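Local coordinates for putative lipoprotein (Campylobacter jejuni subsp. jejuni, PDB 2G5G) that binds two cofacial haems in a dimer and probably serves in bacterial haem uptake as a putative lipoprotein, at residues 45-50 and 214-219; 56-61 and 123-128; 81-86 and 139-144; 98-103 and 129-134. All coordinates share one frame; numbering follows the deposited sequence.

Contact 1: 45-50 and 214-219; sequences ILLGEK and KVLLLA
Ile45 to Glu49 and Val215 to Ala219 run as neighbouring parallel strands, their directions 17° apart, and five backbone hydrogen bonds join them, from Ile45 N to Val215 O (2.9 Å) at one end to Glu49 N to Ala219 O (3.1 Å) at the other. Between these bonds Leu216 CA makes a CA-H...O contact with Ile45 O (3.2 Å). On one face of the sheet CG2 of Ile45 meets CD1 of Leu216 at 3.9 Å, and further along the Leu47 and Leu218 side chains cross at a slant, CD1 of Leu47 4.1 Å from CD1 of Leu218. Leu46 and Leu217 occupy the other face, covered by helix 230-236, with a looser methyl contact. Glu49 is the last residue of its strand: with CG wedged between its own N and carbonyl carbon (chi1 68°), its extended chain passes at about a right angle over Leu218, CG of Glu49 lying 4.0 Å from CD1 of Leu218. The carboxylate is held beyond this pair by His51, Tyr123, Lys57 and Gln60. Both are central strands of the mixed sheet, flanked by 243-248 and 78-82. An apolar interior thus gives way to a carboxylate whose buried charge Lys57 probably balances.

Contact 2: 56-61 and 123-128; sequences HKISQV and YEQFVN
Lys57 sets its ammonium over one face of the Tyr123 ring, a cation-pi contact with NZ 3.7 Å from the ring centroid and 28° off the ring normal. The nitrogen is offset toward the rim, so its closest ring atom is CZ of Tyr123 at 3.3 Å. Further along the helices, CB of Gln60 lies 3.7 Å from CD1 of Phe126, and the Gln60 amide stands nearly perpendicular to that ring, the planes 82° apart. CG2 of Val61 is 3.9 Å from Phe126 CA and equally far from CG of Gln125, whose extended chain crosses the valine at about a right angle. The bends in the lysine chain from chi2 to chi4 carry NZ up to the tyrosine. There it also binds Glu49 as a salt bridge and the carbonyls of His51 and Asp122. Glu49 further receives Tyr123 OH and Gln60 NE2, so one carboxylate positions three residues of this interface. The two helix segments run almost parallel, 13° apart, with axes 9.0 Å from each other, and Tyr123 sits at the N-cap position of helix 124-131. Charge and ring electrons therefore meet where the carboxylate probably stabilises the ammonium, while aliphatic packing continues toward exposed Gln125.

Contact 3: 81-86 and 139-144; sequences ALEMLA and GANLSR
The chi1 of Asn141 (-146°) lies off the staggered positions and swings the amide to Glu83, where ND2 of Asn141 binds Glu83 O at 2.9 Å in the carbonyl plane, on a lone pair. The extended Glu83 side chain, CG anti to N (chi1 174°), lies alongside the asparagine and points the same way; one water bridges its OE2 to ND2. The other carboxylate oxygen, OE1, takes the backbone N of Gly220, and Asn141 OD1 receives the N-H of Leu142. The backbones meet as parallel strands 78-82 and 137-141, the latter at the edge of the sheet within this chain. A type I turn from Leu82 to Leu85 interrupts the pairing and shifts the register by two, forming a beta bulge. Leu82 O takes Leu85 N and Ala140 N (3.2 Å) from opposite faces of its plane, whereas Leu85 O accepts Asn141 N at 3.1 Å and, weakly, Ala140 N. Beside the turn, Ala81 CB touches Ala140 CB at 4.0 Å. Beyond it, Gly139 CA makes a CA-H...O contact with Ala86 O (3.4 Å). Ser143 N-caps helix 144-151, which contributes Ile147, Thr148 and Tyr151 to the haem pocket; the Asn141 side chain is about 6 Å from a haem.

Contact 4: 98-103 and 129-134; sequences KNKKTI and VVFYSK
Lys100 and Tyr132 make the polar contacts between the two segments, each ending on a backbone carbonyl of the other side. Lys100 NZ donates to Ser133 O at 2.6 Å, tilted 19° from the carbonyl plane, and weakly to Phe131 O at 3.1 Å; it also binds Ser135 O. In the opposite direction Tyr132 OH gives its proton to Ile103 O at 3.0 Å, coming from above the carbonyl plane. Ser133 OG turns back to Val130 O (2.6 Å), which takes the Ser133 N as well; the two bonds probably tighten the turn. The apolar contacts centre on Phe131. Ile103 brings CD1 to the ring edge, 3.6 Å from CZ of Phe131 and near the ring plane, while CG of Lys100 lies 4.0 Å from CE2 of Phe131. With CG anti to N (chi1 -158°) and a bend at chi3, the lysine slides past the phenylalanine to reach the carbonyls. Between the aromatics, CD2 of Phe131 stands 3.6 Å above the centre of the Tyr132 ring. Helices 90-98 and 108-111 supply Ala96 and Leu108 to this cluster. A lysine ammonium thus gathers carbonyls from the end of helix 124-131 and the turn after it, joining the loop after helix 90-98 to that helix's exit in the ChaN-family domain.

How the contacts relate
From the N terminus, strand 44-49 opens contact 1, the outermost loop, which closes only when strand 214-220 returns beside it; the other three contacts are nested within. Helix 54-73 follows directly and opens contact 2, and strand 78-82 then opens contact 3 before contact 2 closes, so these two cross. The loop 98-103 starts contact 4. Helix 124-131 closes contact 2 with its first part and contact 4 with its last, so these also cross, and strand 137-141 closes contact 3 around contact 4. Contacts 1 and 3 share the sheet through neighbouring strands 214-220 and 78-82; contact 2 packs against both, and contact 4 lies outermost, touching neither 1 nor 3.

Contact 1: 45-50 and 214-219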
# COMPACT_ATOMS: atom_id res chain seq x y z
N ILE A 45 0.90 -30.71 -5.77
CA ILE A 45 1.85 -30.31 -6.80
C ILE A 45 1.86 -28.80 -6.80
O ILE A 45 0.84 -28.17 -7.04
CB ILE A 45 1.44 -30.84 -8.22
CG1 ILE A 45 1.46 -32.37 -8.24
CG2 ILE A 45 2.39 -30.29 -9.30
CD1 ILE A 45 0.44 -32.99 -9.21
N LEU A 46 3.01 -28.21 -6.47
CA LEU A 46 3.14 -26.76 -6.60
C LEU A 46 3.76 -26.36 -7.93
O LEU A 46 4.79 -26.91 -8.30
CB LEU A 46 3.94 -26.14 -5.45
CG LEU A 46 3.41 -26.27 -4.02
CD1 LEU A 46 3.76 -27.62 -3.52
CD2 LEU A 46 4.12 -25.22 -3.15
N LEU A 47 3.12 -25.43 -8.64
CA LEU A 47 3.56 -24.96 -9.97
C LEU A 47 3.85 -23.47 -9.87
O LEU A 47 2.92 -22.65 -9.70
CB LEU A 47 2.46 -25.15 -11.01
CG LEU A 47 2.76 -25.66 -12.42
CD1 LEU A 47 1.67 -25.29 -13.42
CD2 LEU A 47 4.20 -25.50 -12.98
N GLY A 48 5.14 -23.14 -9.95
CA GLY A 48 5.60 -21.77 -9.78
C GLY A 48 5.72 -21.08 -11.13
O GLY A 48 6.24 -21.67 -12.07
N GLU A 49 5.24 -19.84 -11.19
CA GLU A 49 5.21 -19.07 -12.43
C GLU A 49 5.72 -17.63 -12.23
O GLU A 49 5.80 -17.13 -11.10
CB GLU A 49 3.78 -19.03 -13.01
CG GLU A 49 2.81 -18.21 -12.14
CD GLU A 49 1.64 -17.56 -12.93
OE1 GLU A 49 1.41 -17.89 -14.11
OE2 GLU A 49 0.97 -16.70 -12.34
N LYS A 50 6.08 -17.00 -13.34
CA LYS A 50 6.24 -15.55 -13.40
C LYS A 50 4.91 -15.03 -14.01
O LYS A 50 4.54 -15.46 -15.10
CB LYS A 50 7.43 -15.21 -14.30
CG LYS A 50 7.78 -13.70 -14.38
CD LYS A 50 9.01 -13.50 -15.27
CE LYS A 50 9.32 -12.01 -15.46
NZ LYS A 50 8.50 -11.43 -16.57
N LYS A 214 -6.26 -34.98 -4.42
CA LYS A 214 -5.03 -34.51 -5.05
C LYS A 214 -5.25 -33.09 -5.57
O LYS A 214 -6.36 -32.70 -6.04
CB LYS A 214 -4.57 -35.49 -6.14
CG LYS A 214 -3.10 -35.28 -6.55
CD LYS A 214 -2.70 -36.13 -7.83
CE LYS A 214 -2.87 -37.63 -7.60
NZ LYS A 214 -1.95 -38.17 -6.51
N VAL A 215 -4.20 -32.28 -5.50
CA VAL A 215 -4.37 -30.85 -5.76
C VAL A 215 -3.11 -30.28 -6.37
O VAL A 215 -1.99 -30.65 -5.96
CB VAL A 215 -4.82 -30.06 -4.48
CG1 VAL A 215 -3.76 -30.13 -3.33
CG2 VAL A 215 -5.18 -28.56 -4.81
N LEU A 216 -3.32 -29.41 -7.37
CA LEU A 216 -2.25 -28.58 -7.93
C LEU A 216 -2.47 -27.09 -7.57
O LEU A 216 -3.58 -26.55 -7.77
CB LEU A 216 -2.18 -28.74 -9.45
CG LEU A 216 -1.07 -27.90 -10.15
CD1 LEU A 216 -0.45 -28.62 -11.30
CD2 LEU A 216 -1.71 -26.61 -10.62
N LEU A 217 -1.42 -26.44 -7.04
CA LEU A 217 -1.41 -25.00 -6.83
C LEU A 217 -0.69 -24.29 -7.97
O LEU A 217 0.40 -24.71 -8.40
CB LEU A 217 -0.74 -24.62 -5.51
CG LEU A 217 -0.58 -23.11 -5.17
CD1 LEU A 217 -1.87 -22.49 -4.62
CD2 LEU A 217 0.55 -22.94 -4.19
N LEU A 218 -1.31 -23.22 -8.46
CA LEU A 218 -0.58 -22.25 -9.30
C LEU A 218 -0.35 -21.00 -8.46
O LEU A 218 -1.28 -20.44 -7.88
CB LEU A 218 -1.34 -21.91 -10.59
CG LEU A 218 -0.65 -20.88 -11.51
CD1 LEU A 218 0.58 -21.52 -12.15
CD2 LEU A 218 -1.67 -20.35 -12.59
N ALA A 219 0.91 -20.56 -8.37
CA ALA A 219 1.29 -19.42 -7.53
C ALA A 219 2.63 -18.89 -8.06
O ALA A 219 3.27 -19.50 -8.88
CB ALA A 219 1.44 -19.83 -6.03

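Contact 2: 56-61 and 123-128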
# COMPACT_ATOMS: atom_id res chain seq x y z
N HIS A 56 5.14 -19.50 -19.74
CA HIS A 56 4.70 -20.15 -18.50
C HIS A 56 3.26 -20.57 -18.63
O HIS A 56 2.88 -21.70 -18.31
CB HIS A 56 4.88 -19.22 -17.30
CG HIS A 56 6.32 -19.05 -16.90
ND1 HIS A 56 6.70 -18.44 -15.73
CD2 HIS A 56 7.46 -19.39 -17.54
CE1 HIS A 56 8.03 -18.43 -15.66
NE2 HIS A 56 8.51 -19.02 -16.75
N LYS A 57 2.45 -19.62 -19.12
CA LYS A 57 1.03 -19.88 -19.31
C LYS A 57 0.76 -21.06 -20.24
O LYS A 57 -0.06 -21.92 -19.93
CB LYS A 57 0.32 -18.55 -19.63
CG LYS A 57 0.10 -17.87 -18.30
CD LYS A 57 0.48 -16.45 -18.26
CE LYS A 57 0.99 -16.12 -16.92
NZ LYS A 57 0.08 -16.03 -15.74
N ILE A 58 1.49 -21.16 -21.34
CA ILE A 58 1.38 -22.35 -22.18
C ILE A 58 1.76 -23.65 -21.45
O ILE A 58 1.07 -24.67 -21.55
CB ILE A 58 2.21 -22.20 -23.50
CG1 ILE A 58 1.73 -20.98 -24.30
CG2 ILE A 58 2.07 -23.46 -24.33
CD1 ILE A 58 2.75 -20.44 -25.33
N SER A 59 2.88 -23.61 -20.73
CA SER A 59 3.38 -24.74 -19.93
C SER A 59 2.37 -25.27 -18.87
O SER A 59 2.24 -26.47 -18.66
CB SER A 59 4.68 -24.29 -19.25
OG SER A 59 5.71 -24.17 -20.24
N GLN A 60 1.66 -24.35 -18.24
CA GLN A 60 0.64 -24.69 -17.25
C GLN A 60 -0.47 -25.53 -17.87
O GLN A 60 -0.89 -26.52 -17.30
CB GLN A 60 0.11 -23.44 -16.59
CG GLN A 60 1.15 -22.66 -15.86
CD GLN A 60 0.83 -21.18 -15.71
OE1 GLN A 60 -0.31 -20.74 -15.87
NE2 GLN A 60 1.86 -20.39 -15.37
N VAL A 61 -0.93 -25.14 -19.05
CA VAL A 61 -1.96 -25.88 -19.78
C VAL A 61 -1.50 -27.29 -20.14
O VAL A 61 -2.25 -28.25 -19.96
CB VAL A 61 -2.49 -25.06 -21.03
CG1 VAL A 61 -3.38 -25.92 -21.94
CG2 VAL A 61 -3.20 -23.81 -20.58
N TYR A 123 -4.42 -15.20 -17.48
CA TYR A 123 -5.01 -16.33 -16.75
C TYR A 123 -6.12 -17.07 -17.51
O TYR A 123 -6.42 -18.20 -17.20
CB TYR A 123 -5.44 -15.89 -15.34
CG TYR A 123 -4.21 -15.55 -14.55
CD1 TYR A 123 -3.76 -14.22 -14.45
CD2 TYR A 123 -3.42 -16.56 -13.99
CE1 TYR A 123 -2.57 -13.91 -13.77
CE2 TYR A 123 -2.24 -16.25 -13.31
CZ TYR A 123 -1.82 -14.93 -13.21
OH TYR A 123 -0.67 -14.62 -12.54
N GLU A 124 -6.67 -16.44 -18.55
CA GLU A 124 -7.84 -17.00 -19.22
C GLU A 124 -7.66 -18.39 -19.80
O GLU A 124 -8.55 -19.22 -19.67
CB GLU A 124 -8.38 -16.06 -20.32
CG GLU A 124 -7.52 -15.95 -21.56
CD GLU A 124 -8.29 -15.39 -22.74
OE1 GLU A 124 -9.22 -14.55 -22.52
OE2 GLU A 124 -7.98 -15.80 -23.88
N GLN A 125 -6.52 -18.62 -20.44
CA GLN A 125 -6.29 -19.89 -21.12
C GLN A 125 -6.27 -21.02 -20.09
O GLN A 125 -6.95 -22.02 -20.26
CB GLN A 125 -4.98 -19.87 -21.92
CG GLN A 125 -4.75 -21.08 -22.84
CD GLN A 125 -3.34 -21.11 -23.45
OE1 GLN A 125 -2.51 -20.22 -23.19
NE2 GLN A 125 -3.07 -22.14 -24.26
N PHE A 126 -5.48 -20.83 -19.03
CA PHE A 126 -5.32 -21.88 -18.01
C PHE A 126 -6.63 -22.09 -17.23
O PHE A 126 -7.09 -23.24 -17.06
CB PHE A 126 -4.19 -21.53 -17.05
CG PHE A 126 -4.00 -22.55 -15.94
CD1 PHE A 126 -3.54 -23.82 -16.23
CD2 PHE A 126 -4.25 -22.21 -14.61
CE1 PHE A 126 -3.34 -24.76 -15.22
CE2 PHE A 126 -4.03 -23.14 -13.57
CZ PHE A 126 -3.59 -24.41 -13.89
N VAL A 127 -7.20 -20.99 -16.76
CA VAL A 127 -8.39 -21.06 -15.92
C VAL A 127 -9.60 -21.64 -16.69
O VAL A 127 -10.42 -22.32 -16.09
CB VAL A 127 -8.74 -19.71 -15.28
CG1 VAL A 127 -10.04 -19.82 -14.50
CG2 VAL A 127 -7.63 -19.25 -14.35
N ASN A 128 -9.67 -21.39 -18.00
CA ASN A 128 -10.76 -21.95 -18.81
C ASN A 128 -10.67 -23.44 -18.91
O ASN A 128 -11.67 -24.11 -18.67
CB ASN A 128 -10.85 -21.33 -20.22
CG ASN A 128 -11.81 -20.16 -20.28
OD1 ASN A 128 -11.54 -19.09 -19.72
ND2 ASN A 128 -12.95 -20.37 -20.94

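Contact 3: 81-86 and 139-144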
# COMPACT_ATOMS: atom_id res chain seq x y z
N ALA A 81 -5.83 -25.27 -6.94
CA ALA A 81 -5.87 -24.12 -6.05
C ALA A 81 -5.13 -22.98 -6.74
O ALA A 81 -4.16 -23.19 -7.46
CB ALA A 81 -5.20 -24.47 -4.70
N LEU A 82 -5.59 -21.76 -6.50
CA LEU A 82 -5.07 -20.59 -7.19
C LEU A 82 -4.68 -19.51 -6.21
O LEU A 82 -5.50 -19.05 -5.41
CB LEU A 82 -6.09 -20.06 -8.23
CG LEU A 82 -6.42 -20.90 -9.47
CD1 LEU A 82 -7.52 -20.26 -10.32
CD2 LEU A 82 -5.19 -21.17 -10.32
N GLU A 83 -3.41 -19.11 -6.25
CA GLU A 83 -2.98 -17.92 -5.51
C GLU A 83 -3.91 -16.74 -5.89
O GLU A 83 -4.11 -15.83 -5.08
CB GLU A 83 -1.53 -17.54 -5.86
CG GLU A 83 -1.05 -16.20 -5.22
CD GLU A 83 0.31 -15.70 -5.75
OE1 GLU A 83 0.92 -16.35 -6.62
OE2 GLU A 83 0.75 -14.64 -5.29
N MSE A 84 -4.46 -16.75 -7.10
CA MSE A 84 -5.24 -15.55 -7.50
C MSE A 84 -6.64 -15.42 -6.95
O MSE A 84 -7.28 -14.39 -7.13
CB MSE A 84 -5.14 -15.14 -8.99
CG MSE A 84 -4.83 -16.13 -10.10
SE MSE A 84 -3.42 -17.54 -9.99
CE MSE A 84 -1.83 -16.55 -9.36
N LEU A 85 -7.10 -16.44 -6.23
CA LEU A 85 -8.39 -16.35 -5.55
C LEU A 85 -8.22 -16.56 -4.08
O LEU A 85 -7.41 -17.40 -3.65
CB LEU A 85 -9.40 -17.34 -6.15
CG LEU A 85 -9.80 -17.02 -7.58
CD1 LEU A 85 -10.46 -18.18 -8.29
CD2 LEU A 85 -10.73 -15.79 -7.59
N ALA A 86 -8.98 -15.81 -3.29
CA ALA A 86 -8.94 -15.97 -1.84
C ALA A 86 -9.73 -17.19 -1.37
O ALA A 86 -10.74 -17.54 -1.99
CB ALA A 86 -9.45 -14.70 -1.13
N GLY A 139 -9.90 -21.42 -3.91
CA GLY A 139 -9.21 -20.18 -3.48
C GLY A 139 -8.15 -20.52 -2.46
O GLY A 139 -8.45 -21.19 -1.47
N ALA A 140 -6.90 -20.13 -2.71
CA ALA A 140 -5.79 -20.56 -1.87
C ALA A 140 -5.37 -19.47 -0.91
O ALA A 140 -4.79 -19.75 0.14
CB ALA A 140 -4.56 -21.00 -2.76
N ASN A 141 -5.68 -18.23 -1.25
CA ASN A 141 -5.01 -17.07 -0.65
C ASN A 141 -5.80 -16.33 0.46
O ASN A 141 -6.98 -16.59 0.72
CB ASN A 141 -4.70 -16.08 -1.79
CG ASN A 141 -3.39 -15.30 -1.59
OD1 ASN A 141 -2.86 -15.20 -0.49
ND2 ASN A 141 -2.87 -14.74 -2.68
N LEU A 142 -5.11 -15.39 1.11
CA LEU A 142 -5.73 -14.35 1.94
C LEU A 142 -6.71 -13.48 1.14
O LEU A 142 -6.50 -13.26 -0.04
CB LEU A 142 -4.63 -13.42 2.45
CG LEU A 142 -4.05 -13.53 3.86
CD1 LEU A 142 -4.24 -14.87 4.56
CD2 LEU A 142 -2.58 -13.07 3.85
N SER A 143 -7.74 -12.95 1.80
CA SER A 143 -8.55 -11.88 1.19
C SER A 143 -7.82 -10.52 1.28
O SER A 143 -6.91 -10.36 2.08
CB SER A 143 -9.91 -11.76 1.89
OG SER A 143 -9.73 -11.38 3.24
N ARG A 144 -8.22 -9.56 0.44
CA ARG A 144 -7.80 -8.14 0.55
C ARG A 144 -7.91 -7.62 1.97
O ARG A 144 -6.97 -7.04 2.52
CB ARG A 144 -8.66 -7.24 -0.35
CG ARG A 144 -8.45 -7.38 -1.85
CD ARG A 144 -7.39 -6.42 -2.36
NE ARG A 144 -7.37 -6.37 -3.82
CZ ARG A 144 -8.15 -5.57 -4.56
NH1 ARG A 144 -9.02 -4.74 -3.98
NH2 ARG A 144 -8.06 -5.59 -5.88
O HOH W 1 -0.48 -13.13 -3.52

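Contact 4: 98-103 and 129-134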
# COMPACT_ATOMS: atom_id res chain seq x y z
N LYS A 98 -20.64 -26.08 -9.21
CA LYS A 98 -21.98 -26.65 -9.32
C LYS A 98 -22.63 -26.22 -10.65
O LYS A 98 -23.14 -27.07 -11.38
CB LYS A 98 -22.82 -26.22 -8.12
CG LYS A 98 -24.18 -26.92 -7.97
CD LYS A 98 -24.67 -26.93 -6.52
CE LYS A 98 -23.73 -27.75 -5.61
NZ LYS A 98 -24.47 -28.50 -4.55
N ASN A 99 -22.57 -24.92 -10.96
CA ASN A 99 -23.19 -24.34 -12.17
C ASN A 99 -22.31 -24.34 -13.41
O ASN A 99 -22.58 -23.61 -14.37
CB ASN A 99 -23.65 -22.90 -11.94
CG ASN A 99 -24.37 -22.70 -10.64
OD1 ASN A 99 -25.05 -23.59 -10.15
ND2 ASN A 99 -24.22 -21.53 -10.07
N LYS A 100 -21.26 -25.15 -13.38
CA LYS A 100 -20.30 -25.28 -14.47
C LYS A 100 -20.89 -25.18 -15.88
O LYS A 100 -20.44 -24.38 -16.71
CB LYS A 100 -19.58 -26.62 -14.31
CG LYS A 100 -18.26 -26.70 -14.97
CD LYS A 100 -17.52 -27.96 -14.57
CE LYS A 100 -16.77 -27.79 -13.25
NZ LYS A 100 -15.61 -28.72 -13.28
N LYS A 101 -21.91 -26.00 -16.14
CA LYS A 101 -22.50 -26.13 -17.48
C LYS A 101 -23.36 -24.93 -17.87
O LYS A 101 -23.81 -24.81 -19.01
CB LYS A 101 -23.34 -27.41 -17.54
CG LYS A 101 -22.52 -28.69 -17.53
CD LYS A 101 -23.38 -29.83 -16.99
CE LYS A 101 -23.08 -31.13 -17.71
NZ LYS A 101 -24.16 -32.14 -17.53
N THR A 102 -23.56 -24.04 -16.90
CA THR A 102 -24.44 -22.87 -17.01
C THR A 102 -23.65 -21.55 -17.15
O THR A 102 -24.20 -20.50 -17.51
CB THR A 102 -25.44 -22.89 -15.80
OG1 THR A 102 -26.72 -23.37 -16.26
CG2 THR A 102 -25.58 -21.54 -15.11
N ILE A 103 -22.35 -21.62 -16.89
CA ILE A 103 -21.46 -20.48 -17.04
C ILE A 103 -20.77 -20.57 -18.41
O ILE A 103 -20.18 -21.59 -18.75
CB ILE A 103 -20.44 -20.43 -15.89
CG1 ILE A 103 -21.17 -20.33 -14.54
CG2 ILE A 103 -19.49 -19.27 -16.06
CD1 ILE A 103 -20.51 -21.08 -13.42
N VAL A 129 -9.47 -23.94 -19.24
CA VAL A 129 -9.22 -25.37 -19.33
C VAL A 129 -9.47 -26.05 -17.99
O VAL A 129 -10.03 -27.15 -17.94
CB VAL A 129 -7.78 -25.67 -19.84
CG1 VAL A 129 -7.55 -27.16 -19.89
CG2 VAL A 129 -7.56 -25.10 -21.22
N VAL A 130 -9.06 -25.38 -16.91
CA VAL A 130 -9.27 -25.93 -15.56
C VAL A 130 -10.76 -26.00 -15.22
O VAL A 130 -11.30 -27.08 -14.90
CB VAL A 130 -8.49 -25.15 -14.48
CG1 VAL A 130 -8.91 -25.60 -13.07
CG2 VAL A 130 -6.98 -25.39 -14.67
N PHE A 131 -11.41 -24.84 -15.33
CA PHE A 131 -12.79 -24.68 -14.94
C PHE A 131 -13.73 -25.70 -15.58
O PHE A 131 -14.58 -26.23 -14.87
CB PHE A 131 -13.30 -23.26 -15.16
CG PHE A 131 -14.67 -23.03 -14.61
CD1 PHE A 131 -14.85 -22.82 -13.23
CD2 PHE A 131 -15.79 -23.10 -15.44
CE1 PHE A 131 -16.12 -22.64 -12.70
CE2 PHE A 131 -17.07 -22.92 -14.92
CZ PHE A 131 -17.24 -22.68 -13.54
N TYR A 132 -13.53 -26.00 -16.87
CA TYR A 132 -14.42 -26.91 -17.63
C TYR A 132 -14.07 -28.39 -17.62
O TYR A 132 -14.77 -29.21 -18.25
CB TYR A 132 -14.62 -26.41 -19.08
CG TYR A 132 -15.32 -25.07 -19.09
CD1 TYR A 132 -14.61 -23.90 -19.39
CD2 TYR A 132 -16.66 -24.95 -18.72
CE1 TYR A 132 -15.23 -22.65 -19.37
CE2 TYR A 132 -17.30 -23.70 -18.69
CZ TYR A 132 -16.58 -22.56 -19.03
OH TYR A 132 -17.18 -21.32 -19.01
N SER A 133 -12.98 -28.74 -16.94
CA SER A 133 -12.63 -30.14 -16.77
C SER A 133 -13.41 -30.64 -15.56
O SER A 133 -14.31 -29.98 -15.09
CB SER A 133 -11.11 -30.29 -16.52
OG SER A 133 -10.73 -29.56 -15.35
N LYS A 134 -13.01 -31.78 -15.03
CA LYS A 134 -13.60 -32.31 -13.81
C LYS A 134 -13.02 -31.70 -12.52
O LYS A 134 -13.44 -32.06 -11.41
CB LYS A 134 -13.43 -33.82 -13.82
CG LYS A 134 -14.32 -34.48 -14.88
CD LYS A 134 -14.05 -35.95 -14.94
CE LYS A 134 -15.23 -36.63 -15.58
NZ LYS A 134 -15.34 -38.06 -15.20